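Local coordinates for protein exocyst complex component EXO70 (Saccharomyces cerevisiae, PDB 2B1E) that helps assemble the exocyst, the complex that tethers secretory vesicles to sites of exocytosis, and binds the small GTPase Rho3, at residues T313-S324 with V424-L433. Numbering follows the deposited sequence.
Sequences TVDTMSRLRKFS and VEQIVEKSEL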
# COMPACT_ATOMS: atom_id res chain seq x y z
N THR A 313 9.46 21.01 5.23
CA THR A 313 10.19 20.32 4.18
C THR A 313 10.84 19.05 4.72
O THR A 313 10.70 17.98 4.13
CB THR A 313 11.25 21.26 3.56
OG1 THR A 313 10.58 22.37 2.94
CG2 THR A 313 12.09 20.54 2.52
N VAL A 314 11.55 19.17 5.84
CA VAL A 314 12.20 18.01 6.44
C VAL A 314 11.15 16.91 6.66
O VAL A 314 11.36 15.78 6.25
CB VAL A 314 12.84 18.36 7.81
CG1 VAL A 314 13.53 17.13 8.39
CG2 VAL A 314 13.85 19.49 7.64
N ASP A 315 10.03 17.27 7.28
CA ASP A 315 8.97 16.30 7.54
C ASP A 315 8.38 15.70 6.27
O ASP A 315 8.21 14.48 6.17
CB ASP A 315 7.84 16.96 8.34
CG ASP A 315 6.77 15.97 8.77
OD1 ASP A 315 7.01 15.21 9.73
OD2 ASP A 315 5.68 15.95 8.14
N THR A 316 8.06 16.56 5.31
CA THR A 316 7.47 16.09 4.06
C THR A 316 8.34 15.07 3.32
O THR A 316 7.82 14.08 2.81
CB THR A 316 7.18 17.28 3.10
OG1 THR A 316 6.25 18.17 3.72
CG2 THR A 316 6.58 16.78 1.79
N MET A 317 9.65 15.29 3.27
CA MET A 317 10.51 14.35 2.56
C MET A 317 10.71 13.05 3.34
O MET A 317 10.78 11.97 2.75
CB MET A 317 11.85 15.00 2.23
CG MET A 317 11.73 16.15 1.24
SD MET A 317 10.72 15.78 -0.22
CE MET A 317 9.22 16.44 0.23
N SER A 318 10.78 13.14 4.67
CA SER A 318 10.93 11.94 5.48
C SER A 318 9.71 11.07 5.20
O SER A 318 9.83 9.85 5.00
CB SER A 318 10.98 12.30 6.97
OG SER A 318 11.16 11.15 7.77
N ARG A 319 8.55 11.70 5.16
CA ARG A 319 7.29 11.01 4.89
C ARG A 319 7.33 10.33 3.53
O ARG A 319 7.02 9.14 3.41
CB ARG A 319 6.13 12.00 4.97
CG ARG A 319 4.77 11.43 4.57
CD ARG A 319 4.32 10.29 5.47
NE ARG A 319 4.19 10.69 6.87
CZ ARG A 319 3.74 9.90 7.83
NH1 ARG A 319 3.36 8.66 7.55
NH2 ARG A 319 3.66 10.33 9.09
N LEU A 320 7.69 11.08 2.49
CA LEU A 320 7.77 10.53 1.14
C LEU A 320 8.85 9.44 1.12
O LEU A 320 8.72 8.44 0.40
CB LEU A 320 8.10 11.63 0.13
CG LEU A 320 7.03 12.69 -0.11
CD1 LEU A 320 7.52 13.71 -1.13
CD2 LEU A 320 5.75 12.03 -0.61
N ARG A 321 9.89 9.65 1.92
CA ARG A 321 11.00 8.71 2.02
C ARG A 321 10.51 7.37 2.56
O ARG A 321 11.00 6.32 2.16
CB ARG A 321 12.07 9.27 2.96
CG ARG A 321 13.35 8.43 3.07
CD ARG A 321 14.06 8.35 1.74
NE ARG A 321 15.49 8.04 1.88
CZ ARG A 321 15.99 6.83 2.08
NH1 ARG A 321 15.19 5.77 2.17
NH2 ARG A 321 17.30 6.68 2.20
N LYS A 322 9.53 7.42 3.45
CA LYS A 322 8.98 6.20 4.03
C LYS A 322 8.03 5.55 3.03
O LYS A 322 7.96 4.33 2.92
CB LYS A 322 8.25 6.52 5.33
CG LYS A 322 9.11 7.24 6.37
CD LYS A 322 8.35 7.47 7.67
CE LYS A 322 9.11 8.42 8.59
NZ LYS A 322 10.50 7.95 8.87
N PHE A 323 7.31 6.39 2.29
CA PHE A 323 6.37 5.92 1.27
C PHE A 323 7.14 5.10 0.23
O PHE A 323 6.69 4.04 -0.20
CB PHE A 323 5.72 7.11 0.57
CG PHE A 323 4.35 7.46 1.09
CD1 PHE A 323 3.23 6.76 0.66
CD2 PHE A 323 4.18 8.51 1.99
CE1 PHE A 323 1.96 7.09 1.12
CE2 PHE A 323 2.91 8.85 2.46
CZ PHE A 323 1.80 8.14 2.02
N SER A 324 8.32 5.60 -0.15
CA SER A 324 9.16 4.94 -1.14
C SER A 324 9.75 3.61 -0.67
O SER A 324 10.24 2.83 -1.48
CB SER A 324 10.31 5.86 -1.56
OG SER A 324 11.28 5.99 -0.53
N VAL A 424 14.93 18.80 -1.00
CA VAL A 424 13.98 17.91 -1.68
C VAL A 424 14.67 17.05 -2.73
O VAL A 424 14.45 15.83 -2.80
CB VAL A 424 12.86 18.71 -2.38
CG1 VAL A 424 12.07 17.79 -3.32
CG2 VAL A 424 11.94 19.32 -1.35
N GLU A 425 15.51 17.67 -3.55
CA GLU A 425 16.23 16.94 -4.59
C GLU A 425 17.29 15.99 -4.04
O GLU A 425 17.54 14.93 -4.62
CB GLU A 425 16.86 17.94 -5.56
CG GLU A 425 17.70 17.29 -6.65
CD GLU A 425 17.73 18.13 -7.91
OE1 GLU A 425 17.97 19.35 -7.81
OE2 GLU A 425 17.53 17.55 -9.00
N GLN A 426 17.90 16.36 -2.91
CA GLN A 426 18.91 15.52 -2.29
C GLN A 426 18.30 14.23 -1.75
O GLN A 426 18.87 13.15 -1.91
CB GLN A 426 19.59 16.29 -1.15
CG GLN A 426 20.30 17.56 -1.60
CD GLN A 426 20.95 18.30 -0.47
OE1 GLN A 426 20.37 18.46 0.61
NE2 GLN A 426 22.17 18.79 -0.70
N ILE A 427 17.14 14.36 -1.12
CA ILE A 427 16.45 13.20 -0.55
C ILE A 427 15.85 12.30 -1.63
O ILE A 427 15.65 11.11 -1.40
CB ILE A 427 15.38 13.65 0.46
CG1 ILE A 427 16.07 14.16 1.72
CG2 ILE A 427 14.42 12.50 0.79
CD1 ILE A 427 15.14 14.71 2.77
N VAL A 428 15.57 12.88 -2.79
CA VAL A 428 15.03 12.10 -3.90
C VAL A 428 16.17 11.28 -4.50
O VAL A 428 16.03 10.09 -4.76
CB VAL A 428 14.44 13.01 -5.00
CG1 VAL A 428 14.26 12.22 -6.29
CG2 VAL A 428 13.09 13.56 -4.55
N GLU A 429 17.31 11.94 -4.70
CA GLU A 429 18.50 11.34 -5.27
C GLU A 429 19.10 10.19 -4.46
O GLU A 429 19.83 9.35 -4.99
CB GLU A 429 19.56 12.43 -5.46
CG GLU A 429 20.89 11.96 -6.03
CD GLU A 429 21.92 13.07 -6.08
OE1 GLU A 429 21.62 14.14 -6.66
OE2 GLU A 429 23.03 12.88 -5.53
N LYS A 430 18.79 10.15 -3.17
CA LYS A 430 19.33 9.12 -2.29
C LYS A 430 18.33 8.05 -1.88
O LYS A 430 18.62 7.24 -1.01
CB LYS A 430 19.91 9.77 -1.04
CG LYS A 430 20.97 10.80 -1.33
CD LYS A 430 21.03 11.85 -0.25
CE LYS A 430 21.92 13.00 -0.69
NZ LYS A 430 21.59 13.40 -2.09
N SER A 431 17.16 8.04 -2.50
CA SER A 431 16.15 7.06 -2.16
C SER A 431 15.47 6.46 -3.37
O SER A 431 15.79 6.79 -4.51
CB SER A 431 15.09 7.70 -1.26
OG SER A 431 14.41 8.74 -1.94
N GLU A 432 14.52 5.56 -3.11
CA GLU A 432 13.78 4.90 -4.17
C GLU A 432 12.98 5.95 -4.94
O GLU A 432 12.54 5.71 -6.06
CB GLU A 432 12.82 3.87 -3.57
CG GLU A 432 12.22 2.92 -4.59
CD GLU A 432 13.23 1.90 -5.10
OE1 GLU A 432 13.64 1.03 -4.31
OE2 GLU A 432 13.61 1.98 -6.28
N LEU A 433 12.80 7.11 -4.33
CA LEU A 433 12.06 8.19 -4.97
C LEU A 433 12.65 8.53 -6.33
O LEU A 433 11.92 8.79 -7.28
CB LEU A 433 12.05 9.44 -4.07
CG LEU A 433 11.22 9.32 -2.79
CD1 LEU A 433 11.40 10.57 -1.93
CD2 LEU A 433 9.74 9.11 -3.14
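Met317, buried and turned toward the neighbouring helix, meets Val424 and Ile427 there. Its sulfur SD lies 3.9 Å from CG2 of Val424 and about as far from CG1, seated against both methyls. Bends at chi2 (-47°) and chi3 fold the methionine chain against the valine; a flexible thioether suits such a place because it can mould itself to a stiff beta-branched neighbour. Ile427 presses its CD1 on Met317 CB at 3.3 Å, a tight spot even for apolar packing.

One helical turn later Arg321 takes over, at the partly exposed border. Its CG stands anti to the backbone N (chi1 -176°), and the chain then bends at chi2, which carries the guanidinium across Ser431. CB of Ser431 covers one guanidinium face toward its rim, 3.2 Å from NE. Arginine fits here because it pairs an aliphatic stem with a charged end, whose NH1 has a long, weak ion pair with Glu325. Shortening this side chain to alanine is likely to strip the cover from Ser431 CB and leave a gap beside Ile427 CG2.

Ser431 donates its hydroxyl to Ile427 O in the carbonyl plane (2.7 Å) and weakly accepts from Leu433 N, capping the turn into the next helix. Leu433 splits its methyls, CD1 4.0 Å from Leu320 CB and CD2 3.7 Å from Ser324 CB. The small serine lets the leucine close in, while its OG turns back along its own chain to donate to Arg321 O, from above the carbonyl plane (2.7 Å).

The axes of segments 313-323 and 424-429 approach to 10.2 Å at 18°, running in the same direction. Apolar side chains join these helices, and the turn after 410-429 meets the C-terminal part of 311-323, within the elongated rod of stacked helical bundles that characterises Exo70.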